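PDB 3M1P: ribose 5-phosphate isomerase from Trypanosoma cruzi, which probably interconverts ribose 5-phosphate and ribulose 5-phosphate, the aldose-ketose isomerisation of the pentose phosphate pathway. Local coordinates for residues A97-R100 with D104-I107; N106-G111 with I125-T130; C36-A41 with P47-R52; A54-V57 with E61-F64; S71-S76 with A87-D92. The protein carries 1 engineered substitution. All blocks are in the same frame, centred on the assembly; numbering follows the deposited sequence.

Contact 1: A97-R100 with D104-I107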
# COMPACT_ATOMS: atom_id res chain seq x y z
N ALA A 97 2.54 6.71 -11.63
CA ALA A 97 1.97 7.48 -12.73
C ALA A 97 1.94 8.97 -12.41
O ALA A 97 2.36 9.78 -13.24
CB ALA A 97 0.56 6.96 -13.08
N MET A 98 1.47 9.32 -11.22
CA MET A 98 1.30 10.72 -10.84
C MET A 98 2.61 11.47 -10.62
O MET A 98 2.68 12.69 -10.83
CB MET A 98 0.41 10.85 -9.60
CG MET A 98 -1.04 10.40 -9.82
SD MET A 98 -1.87 11.13 -11.25
CE MET A 98 -1.64 12.89 -10.94
N SER A 99 3.65 10.74 -10.21
CA SER A 99 5.00 11.28 -10.08
C SER A 99 5.52 11.80 -11.42
O SER A 99 6.22 12.83 -11.49
CB SER A 99 5.97 10.24 -9.53
OG SER A 99 6.27 9.24 -10.48
N ARG A 100 5.13 11.10 -12.49
CA ARG A 100 5.41 11.53 -13.86
C ARG A 100 4.43 12.62 -14.34
O ARG A 100 4.86 13.66 -14.86
CB ARG A 100 5.40 10.32 -14.81
CG ARG A 100 6.41 9.22 -14.45
CD ARG A 100 7.87 9.61 -14.78
NE ARG A 100 8.00 9.99 -16.18
CZ ARG A 100 8.30 11.22 -16.62
NH1 ARG A 100 8.59 12.20 -15.77
NH2 ARG A 100 8.35 11.45 -17.93
N ASP A 104 6.77 15.44 -13.08
CA ASP A 104 7.78 15.13 -14.08
C ASP A 104 9.01 14.51 -13.40
O ASP A 104 10.16 14.90 -13.66
CB ASP A 104 8.16 16.41 -14.85
CG ASP A 104 9.02 16.13 -16.08
OD1 ASP A 104 9.03 14.99 -16.56
OD2 ASP A 104 9.69 17.09 -16.54
N ALA A 105 8.75 13.55 -12.51
CA ALA A 105 9.81 12.90 -11.75
C ALA A 105 10.81 12.27 -12.70
O ALA A 105 10.43 11.70 -13.71
CB ALA A 105 9.23 11.84 -10.80
N ASN A 106 12.10 12.38 -12.38
CA ASN A 106 13.13 11.77 -13.22
C ASN A 106 13.82 10.60 -12.53
O ASN A 106 14.57 9.88 -13.16
CB ASN A 106 14.15 12.81 -13.74
CG ASN A 106 14.67 13.75 -12.64
OD1 ASN A 106 14.76 13.36 -11.47
ND2 ASN A 106 15.01 14.99 -13.02
N ILE A 107 13.55 10.41 -11.24
CA ILE A 107 14.02 9.20 -10.55
C ILE A 107 12.88 8.52 -9.79
O ILE A 107 12.17 9.16 -9.03
CB ILE A 107 15.23 9.49 -9.60
CG1 ILE A 107 16.45 9.99 -10.39
CG2 ILE A 107 15.56 8.22 -8.76
CD1 ILE A 107 17.70 10.27 -9.57
O HOH W 1 9.32 13.81 -19.07
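The guanidinium of R100 turns its edge to the residues that follow its own helix, and its NH1 meets both the D104 carboxylate and the A105 backbone. The salt bridge is nearly straight: R100 NH1 donates to D104 OD1 over 2.9 Å at 170°, in the guanidinium plane and on the anti side of the oxygen, with the two flat groups turned 38° apart. A water accepts from R100 NH2 and donates to D104 OD1, adding an indirect link. R100 NH1 also makes a weak bond, 2.8 Å long but poorly angled, to A105 O. Bends at chi2 (-74°) and again at chi3 fold the arginine back to reach these partners. In the main chain, A105 N donates to S99 O at 2.8 Å, and D104 N bonds weakly to R100 O. D104, the first residue to leave helical geometry, has a positive phi that turns the chain back so that A105 CB packs against S99 CB (3.8 Å). S99 OG is hydrogen-bonded to A96 O of the same helix. The turn thus joins helix 93-101 to strand 107-111, with S99 and A105 touching A88 of strand 87-89 and F127 of helix 117-129 packing on S99, R100 and A105.

Contact 2: N106-G111 with I125-T130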
# COMPACT_ATOMS: atom_id res chain seq x y z
N ASN A 106 12.10 12.38 -12.38
CA ASN A 106 13.13 11.77 -13.22
C ASN A 106 13.82 10.60 -12.53
O ASN A 106 14.57 9.88 -13.16
CB ASN A 106 14.15 12.81 -13.74
CG ASN A 106 14.67 13.75 -12.64
OD1 ASN A 106 14.76 13.36 -11.47
ND2 ASN A 106 15.01 14.99 -13.02
N ILE A 107 13.55 10.41 -11.24
CA ILE A 107 14.02 9.20 -10.55
C ILE A 107 12.88 8.52 -9.79
O ILE A 107 12.17 9.16 -9.03
CB ILE A 107 15.23 9.49 -9.60
CG1 ILE A 107 16.45 9.99 -10.39
CG2 ILE A 107 15.56 8.22 -8.76
CD1 ILE A 107 17.70 10.27 -9.57
N VAL A 108 12.70 7.21 -10.00
CA VAL A 108 11.75 6.43 -9.24
C VAL A 108 12.49 5.69 -8.14
O VAL A 108 13.55 5.10 -8.39
CB VAL A 108 10.87 5.48 -10.13
CG1 VAL A 108 11.70 4.40 -10.88
CG2 VAL A 108 9.74 4.83 -9.30
N CYS A 109 11.96 5.75 -6.92
CA CYS A 109 12.52 5.02 -5.78
C CYS A 109 11.52 3.99 -5.29
O CYS A 109 10.33 4.26 -5.24
CB CYS A 109 12.92 5.96 -4.65
SG CYS A 109 14.10 7.28 -5.17
N VAL A 110 12.02 2.81 -4.93
CA VAL A 110 11.20 1.72 -4.41
C VAL A 110 11.90 1.02 -3.25
O VAL A 110 13.13 1.08 -3.11
CB VAL A 110 10.85 0.67 -5.50
CG1 VAL A 110 10.02 1.28 -6.62
CG2 VAL A 110 12.11 0.02 -6.06
N GLY A 111 11.10 0.37 -2.41
CA GLY A 111 11.62 -0.43 -1.31
C GLY A 111 11.43 -1.92 -1.55
O GLY A 111 10.30 -2.39 -1.71
N ILE A 125 7.66 0.15 -14.87
CA ILE A 125 7.04 0.25 -16.19
C ILE A 125 6.14 1.47 -16.31
O ILE A 125 6.24 2.23 -17.27
CB ILE A 125 6.29 -1.07 -16.56
CG1 ILE A 125 7.32 -2.20 -16.83
CG2 ILE A 125 5.28 -0.84 -17.73
CD1 ILE A 125 6.77 -3.64 -16.71
N THR A 126 5.26 1.67 -15.32
CA THR A 126 4.36 2.82 -15.31
C THR A 126 5.12 4.16 -15.29
O THR A 126 4.79 5.09 -16.01
CB THR A 126 3.39 2.75 -14.11
OG1 THR A 126 2.76 1.47 -14.10
CG2 THR A 126 2.35 3.86 -14.19
N PHE A 127 6.15 4.24 -14.45
CA PHE A 127 7.01 5.41 -14.36
C PHE A 127 7.64 5.74 -15.71
O PHE A 127 7.58 6.89 -16.16
CB PHE A 127 8.10 5.13 -13.34
CG PHE A 127 8.95 6.31 -13.02
CD1 PHE A 127 8.53 7.24 -12.08
CD2 PHE A 127 10.21 6.48 -13.63
CE1 PHE A 127 9.34 8.34 -11.76
CE2 PHE A 127 11.02 7.57 -13.31
CZ PHE A 127 10.58 8.50 -12.39
N LEU A 128 8.22 4.74 -16.37
CA LEU A 128 8.94 4.98 -17.62
C LEU A 128 8.00 5.32 -18.77
O LEU A 128 8.32 6.18 -19.60
CB LEU A 128 9.85 3.79 -17.97
CG LEU A 128 11.02 3.58 -17.02
CD1 LEU A 128 11.75 2.28 -17.32
CD2 LEU A 128 11.99 4.77 -17.04
N GLN A 129 6.84 4.67 -18.79
CA GLN A 129 5.86 4.84 -19.88
C GLN A 129 4.93 6.06 -19.77
O GLN A 129 4.42 6.52 -20.79
CB GLN A 129 5.00 3.58 -20.03
CG GLN A 129 5.76 2.36 -20.58
CD GLN A 129 4.86 1.13 -20.72
OE1 GLN A 129 3.70 1.15 -20.30
NE2 GLN A 129 5.40 0.06 -21.31
N THR A 130 4.71 6.56 -18.56
CA THR A 130 3.76 7.67 -18.34
C THR A 130 4.40 9.02 -18.65
O THR A 130 5.43 9.35 -18.08
CB THR A 130 3.21 7.68 -16.88
OG1 THR A 130 2.71 6.38 -16.53
CG2 THR A 130 2.10 8.70 -16.73
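V108 and F127 mark the closest backbone approach between 106-111 and 125-130, their CA atoms 7.1 Å apart, a gap filled chiefly by the F127 ring. V108 points at the helix and F127 back at the strand, and the two side chains run antiparallel alongside each other. The valine sits over the centre of the phenyl ring: V108 CB is 3.4 Å from the F127 centroid and only 7° off the ring normal, a CH-pi contact of close to ideal geometry. Its methyls straddle the inner end of the ring, V108 CG1 lying 3.8 Å from F127 CD2 and V108 CG2 3.9 Å from F127 CD1. With CG anti to the backbone N (chi1 -172°), the phenylalanine reaches out from the helix until its far end meets the main chain. There F127 CZ comes to 3.4 Å from V108 N and 3.5 Å from I107 C, while N106 C lies at the ring edge. At the end of the helix, T126 O accepts from both T130 N and T130 OG1, which approach from opposite faces of its carbonyl plane. The strand alternates in the usual way: V108 faces helix 117-129, where it also touches I123, whereas I107 turns the other way, onto A54 and V57 of helix 46-58. A helix phenylalanine with one ring face on a valine of an interior parallel strand is the apolar packing expected of a three-layer, Rossmann-like alpha/beta fold, here that of the LacAB/RpiB family.

Contact 3: C36-A41 with P47-R52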
# COMPACT_ATOMS: atom_id res chain seq x y z
N CYS A 36 24.30 0.64 -12.30
CA CYS A 36 25.31 1.38 -11.56
C CYS A 36 25.29 1.05 -10.07
O CYS A 36 25.82 1.80 -9.27
CB CYS A 36 25.10 2.89 -11.77
SG CYS A 36 25.33 3.47 -13.48
N GLY A 37 24.67 -0.06 -9.71
CA GLY A 37 24.54 -0.46 -8.31
C GLY A 37 25.71 -1.34 -7.93
O GLY A 37 26.62 -1.54 -8.74
N PRO A 38 25.69 -1.91 -6.70
CA PRO A 38 26.82 -2.72 -6.29
C PRO A 38 27.00 -3.91 -7.24
O PRO A 38 26.01 -4.44 -7.75
CB PRO A 38 26.43 -3.20 -4.89
CG PRO A 38 25.35 -2.32 -4.45
CD PRO A 38 24.64 -1.88 -5.68
N LYS A 39 28.25 -4.28 -7.49
CA LYS A 39 28.55 -5.44 -8.33
C LYS A 39 28.37 -6.75 -7.55
O LYS A 39 28.25 -7.81 -8.16
CB LYS A 39 29.97 -5.35 -8.94
CG LYS A 39 30.20 -4.10 -9.82
CD LYS A 39 31.37 -4.26 -10.79
CE LYS A 39 31.62 -2.96 -11.57
NZ LYS A 39 32.26 -3.18 -12.91
N THR A 40 28.33 -6.66 -6.22
CA THR A 40 28.16 -7.82 -5.34
C THR A 40 27.22 -7.55 -4.15
O THR A 40 26.74 -6.43 -3.98
CB THR A 40 29.52 -8.36 -4.83
OG1 THR A 40 30.30 -7.27 -4.31
CG2 THR A 40 30.28 -9.06 -5.96
N ALA A 41 26.97 -8.58 -3.34
CA ALA A 41 25.99 -8.54 -2.24
C ALA A 41 26.49 -7.85 -0.96
O ALA A 41 25.76 -7.76 0.05
CB ALA A 41 25.50 -9.97 -1.91
N PRO A 47 23.30 6.36 0.30
CA PRO A 47 23.54 7.69 -0.28
C PRO A 47 24.57 7.72 -1.41
O PRO A 47 24.43 8.52 -2.32
CB PRO A 47 24.03 8.50 0.92
CG PRO A 47 23.44 7.82 2.10
CD PRO A 47 23.56 6.37 1.76
N ASP A 48 25.58 6.85 -1.35
CA ASP A 48 26.65 6.74 -2.36
C ASP A 48 26.12 6.33 -3.73
O ASP A 48 26.58 6.83 -4.76
CB ASP A 48 27.72 5.72 -1.92
CG ASP A 48 28.47 6.14 -0.67
OD1 ASP A 48 28.64 7.36 -0.42
OD2 ASP A 48 28.89 5.23 0.08
N PHE A 49 25.16 5.41 -3.75
CA PHE A 49 24.58 4.98 -5.02
C PHE A 49 23.42 5.88 -5.45
O PHE A 49 23.22 6.09 -6.64
CB PHE A 49 24.19 3.51 -4.97
CG PHE A 49 25.38 2.59 -4.99
CD1 PHE A 49 25.94 2.19 -6.20
CD2 PHE A 49 25.96 2.15 -3.80
CE1 PHE A 49 27.06 1.35 -6.22
CE2 PHE A 49 27.07 1.30 -3.81
CZ PHE A 49 27.62 0.90 -5.03
N ALA A 50 22.68 6.42 -4.49
CA ALA A 50 21.70 7.46 -4.79
C ALA A 50 22.41 8.62 -5.49
O ALA A 50 21.96 9.08 -6.54
CB ALA A 50 20.99 7.93 -3.52
N SER A 51 23.51 9.08 -4.89
CA SER A 51 24.33 10.17 -5.44
C SER A 51 24.82 9.81 -6.84
O SER A 51 24.69 10.60 -7.77
CB SER A 51 25.53 10.44 -4.53
OG SER A 51 26.35 11.47 -5.07
N ARG A 52 25.36 8.60 -6.98
CA ARG A 52 25.88 8.14 -8.26
C ARG A 52 24.86 8.25 -9.39
O ARG A 52 25.15 8.80 -10.44
CB ARG A 52 26.40 6.70 -8.16
CG ARG A 52 27.32 6.34 -9.31
CD ARG A 52 27.61 4.87 -9.36
NE ARG A 52 28.69 4.60 -10.31
CZ ARG A 52 29.26 3.42 -10.50
NH1 ARG A 52 28.86 2.35 -9.80
NH2 ARG A 52 30.23 3.29 -11.40
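P38 and F49 form the apolar part of a mixed contact that lays the loop following strand 31-35 along helix 46-58, toward one margin of the fold and well away from the chain's centre. The proline ring crosses the phenyl ring at a slant over one face. P38 CD stands 4.1 Å from the F49 centroid, 13° off the normal and displaced toward the rim, in a CH-pi contact, while P38 CG reaches F49 CZ at 4.0 Å. V44, in the same loop, touches both residues. Around the edge of the phenyl ring the partner changes from hydrocarbon to carbonyl: C36 O lies in the ring plane, 3.1 Å from F49 CD1. One helical turn on, R52 stretches across the same oxygen. Its CG is anti to the backbone N (chi1 -162°), and the chain stays extended as far as NE, which carries the guanidinium out to the C36 carbonyl. R52 NH1 then gives C36 O a weak bond of 3.1 Å with an angle of only 130°. C36 CB lies over one face of the guanidinium, 4.0 Å from R52 CD. On another side of the same turn, D48 forms a salt bridge with K144 of the second subunit. The carbonyl oxygen of C36 faces the slightly positive C-H edge of a ring and a cationic guanidinium, yet neither approach is strong, so the contact probably owes more to close packing than to directional bonding.

Contact 4: A54-V57 with E61-F64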
# COMPACT_ATOMS: atom_id res chain seq x y z
N ALA A 54 21.74 9.83 -9.18
CA ALA A 54 21.25 11.20 -9.17
C ALA A 54 22.12 12.17 -9.99
O ALA A 54 21.59 12.97 -10.76
CB ALA A 54 21.12 11.69 -7.74
N GLU A 55 23.44 12.10 -9.82
CA GLU A 55 24.36 12.95 -10.58
C GLU A 55 24.26 12.68 -12.08
O GLU A 55 24.23 13.62 -12.87
CB GLU A 55 25.80 12.81 -10.08
CG GLU A 55 26.04 13.28 -8.66
CD GLU A 55 26.01 14.79 -8.48
OE1 GLU A 55 26.06 15.54 -9.49
OE2 GLU A 55 25.96 15.24 -7.31
N MET A 56 24.17 11.40 -12.45
CA MET A 56 24.01 11.02 -13.85
C MET A 56 22.76 11.66 -14.45
O MET A 56 22.79 12.17 -15.58
CB MET A 56 23.97 9.51 -13.99
CG MET A 56 25.28 8.83 -13.64
SD MET A 56 25.14 7.04 -13.58
CE MET A 56 24.91 6.66 -15.32
N VAL A 57 21.66 11.63 -13.69
CA VAL A 57 20.42 12.27 -14.11
C VAL A 57 20.59 13.79 -14.21
O VAL A 57 20.25 14.40 -15.22
CB VAL A 57 19.23 11.91 -13.16
CG1 VAL A 57 18.02 12.81 -13.43
CG2 VAL A 57 18.84 10.43 -13.29
N GLU A 61 23.39 12.54 -18.30
CA GLU A 61 24.02 11.34 -18.88
C GLU A 61 23.00 10.25 -19.14
O GLU A 61 23.17 9.43 -20.05
CB GLU A 61 25.10 10.80 -17.96
CG GLU A 61 26.35 11.65 -17.92
CD GLU A 61 27.33 11.17 -16.90
OE1 GLU A 61 27.43 9.93 -16.70
OE2 GLU A 61 28.00 12.03 -16.29
N VAL A 62 21.95 10.23 -18.32
CA VAL A 62 20.80 9.35 -18.51
C VAL A 62 19.56 10.21 -18.37
O VAL A 62 19.63 11.34 -17.86
CB VAL A 62 20.79 8.19 -17.48
CG1 VAL A 62 22.05 7.34 -17.62
CG2 VAL A 62 20.67 8.72 -16.04
N GLU A 63 18.42 9.72 -18.84
CA GLU A 63 17.17 10.46 -18.70
C GLU A 63 16.48 10.12 -17.37
O GLU A 63 15.87 10.98 -16.74
CB GLU A 63 16.22 10.18 -19.87
CG GLU A 63 14.91 10.96 -19.78
CD GLU A 63 13.95 10.65 -20.92
OE1 GLU A 63 14.26 9.77 -21.74
OE2 GLU A 63 12.87 11.30 -20.98
N PHE A 64 16.58 8.86 -16.95
CA PHE A 64 15.85 8.39 -15.77
C PHE A 64 16.76 7.66 -14.79
O PHE A 64 17.79 7.10 -15.17
CB PHE A 64 14.70 7.47 -16.17
CG PHE A 64 13.59 8.14 -16.92
CD1 PHE A 64 12.76 9.07 -16.29
CD2 PHE A 64 13.33 7.80 -18.25
CE1 PHE A 64 11.71 9.68 -16.98
CE2 PHE A 64 12.29 8.39 -18.94
CZ PHE A 64 11.46 9.33 -18.30
O HOH W 2 18.24 14.10 -16.93
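M56 and V62 meet at a slant, the methionine methyl against one branch of the valine: M56 CE lies 3.7 Å from V62 CG1. A bend at the end of the methionine (chi3 70°) turns CE to the valine, while the straighter part of the chain passes E61 at about a right angle, where M56 CG lies 3.9 Å from E61 OE1. The other V62 branch, CG2, packs on V57. These two valines also meet nearly at right angles, V57 CG2 touching V62 CG2 at 3.7 Å, and V57 CG2 lies almost equally near F64 C. V62 thus packs against both helical residues, CG1 on M56 and CG2 on V57 and the base of M56. The segments flank the turn from helix 46-58 into strand 64-69, the helix-to-strand half of a beta-alpha-beta unit in the parallel sheet. Main-chain bonding across this turn converges on one acceptor: M56 O takes E61 N at 2.8 Å with a bent angle of 129°, and V62 N at 3.5 Å with a much straighter one, both weak. A water donates to V57 O (2.7 Å) and to V62 O (3.2 Å), bridging the two carbonyls. Beyond this layer, M56 and V62 both rest on A6 of strand 3-9, and V62 also touches R4. E63 points away from the helix, its CG over one face of the F64 ring, and its carboxylate pairs outside the two segments, in a salt bridge with R3 of strand 3-9.

Contact 5: S71-S76 with A87-D92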
# COMPACT_ATOMS: atom_id res chain seq x y z
N SER A 71 13.70 0.39 2.03
CA SER A 71 12.44 1.11 2.05
C SER A 71 12.29 2.08 0.86
O SER A 71 11.18 2.39 0.43
CB SER A 71 12.36 1.88 3.37
OG SER A 71 13.43 2.80 3.41
N GLY A 72 13.42 2.55 0.34
CA GLY A 72 13.45 3.57 -0.71
C GLY A 72 13.43 4.98 -0.18
O GLY A 72 13.65 5.94 -0.93
N ILE A 73 13.17 5.12 1.12
CA ILE A 73 13.03 6.43 1.76
C ILE A 73 14.35 7.19 1.71
O ILE A 73 14.39 8.32 1.25
CB ILE A 73 12.49 6.31 3.23
CG1 ILE A 73 11.05 5.81 3.23
CG2 ILE A 73 12.59 7.68 3.97
CD1 ILE A 73 10.57 5.26 4.55
N GLY A 74 15.43 6.56 2.17
CA GLY A 74 16.78 7.16 2.14
C GLY A 74 17.26 7.48 0.74
O GLY A 74 17.85 8.54 0.49
N MET A 75 17.00 6.55 -0.17
CA MET A 75 17.21 6.79 -1.60
C MET A 75 16.55 8.07 -2.09
O MET A 75 17.16 8.85 -2.81
CB MET A 75 16.76 5.57 -2.43
CG MET A 75 17.67 4.35 -2.28
SD MET A 75 19.37 4.69 -2.84
CE MET A 75 20.01 3.01 -2.91
N SER A 76 15.29 8.29 -1.70
CA SER A 76 14.55 9.47 -2.16
C SER A 76 15.02 10.76 -1.48
O SER A 76 14.98 11.84 -2.08
CB SER A 76 13.04 9.27 -1.97
OG SER A 76 12.67 9.34 -0.61
N ALA A 87 13.07 13.00 -7.41
CA ALA A 87 13.06 11.59 -7.08
C ALA A 87 11.82 11.26 -6.27
O ALA A 87 11.60 11.82 -5.19
CB ALA A 87 14.31 11.23 -6.29
N ALA A 88 11.03 10.34 -6.82
CA ALA A 88 9.73 9.98 -6.27
C ALA A 88 9.76 8.59 -5.65
O ALA A 88 9.99 7.59 -6.37
CB ALA A 88 8.67 10.05 -7.35
N LEU A 89 9.53 8.52 -4.34
CA LEU A 89 9.31 7.23 -3.70
C LEU A 89 7.88 6.75 -3.99
O LEU A 89 6.90 7.36 -3.58
CB LEU A 89 9.58 7.30 -2.19
CG LEU A 89 9.28 6.03 -1.37
CD1 LEU A 89 10.05 4.80 -1.86
CD2 LEU A 89 9.57 6.31 0.08
N CYS A 90 7.80 5.65 -4.75
CA CYS A 90 6.52 5.08 -5.15
C CYS A 90 6.30 3.70 -4.54
O CYS A 90 7.26 2.93 -4.36
CB CYS A 90 6.45 4.98 -6.67
SG CYS A 90 6.65 6.57 -7.47
N HIS A 91 5.03 3.40 -4.25
CA HIS A 91 4.62 2.13 -3.66
C HIS A 91 3.50 1.44 -4.45
O HIS A 91 3.00 0.39 -4.04
CB HIS A 91 4.17 2.34 -2.23
CG HIS A 91 2.97 3.21 -2.11
ND1 HIS A 91 3.05 4.58 -2.12
CD2 HIS A 91 1.65 2.91 -2.03
CE1 HIS A 91 1.84 5.09 -2.02
NE2 HIS A 91 0.97 4.10 -1.96
N ASP A 92 3.07 2.04 -5.55
CA ASP A 92 2.03 1.43 -6.36
C ASP A 92 1.97 2.11 -7.72
O ASP A 92 2.76 2.99 -8.02
CB ASP A 92 0.66 1.49 -5.65
CG ASP A 92 0.05 2.90 -5.64
OD1 ASP A 92 0.80 3.89 -5.74
OD2 ASP A 92 -1.21 3.00 -5.53
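L89 projects from strand 87-89 into the start of helix 73-80, where one methyl rests on the turn and the other on I73. L89 CD1 lies against the turn before the helix, 3.5 Å from S71 O and 3.8 Å from G72 C, whereas L89 CD2 meets I73 CG1 at 3.5 Å as the two side chains slant across one another. Its CG stands anti to the backbone N (chi1 176°), which throws both branches forward over the helix start. Nearer the strand, L89 CB lies 4.0 Å from S76 CB, and A87 fills the next place along, beside the S76 backbone. Several bonds shape the helix start. S71 OG accepts from I73 N at 3.3 Å and 159°, forming an ST turn, while G72 is the N-cap residue with a positive phi of 87°, and its O takes S76 N in the first helical turn. The glycine-containing turn lies just past strand 64-69, at the carboxyl end of a parallel strand, the region where Rossmann-like folds usually place their active sites. Outward from L89, strand 87-89 pairs with strand 107-111, and A87 N is held by N80 OD1 from the far end of helix 73-80. After the strand, H91 stacks its ring on H91 of the second subunit. D92 then N-caps helix 93-101, its OD1 bonded to T95 OG1, and packs on D92 of the third subunit.

Contacts 1 and 2 share N106 and I107 and lie closest together, their centres 7 Å apart; S99 OG comes within 3.4 Å of F127 CD1. Contact 5 joins them through the sheet, where A88 is probably hydrogen-bonded through both N and O to strand 107-111, I107 O to A88 N at 2.8 Å and C109 N to A88 O at 2.7 Å. On the sheet face away from helix 117-129, which helix 73-80 of contact 5 also covers, contacts 3 and 4 follow each other along helix 46-58, linked where C36 SG meets M56 SD at 3.6 Å. Contact 4 reaches contact 2 through L128 and F64. A50 of contact 3 touches M75 of contact 5.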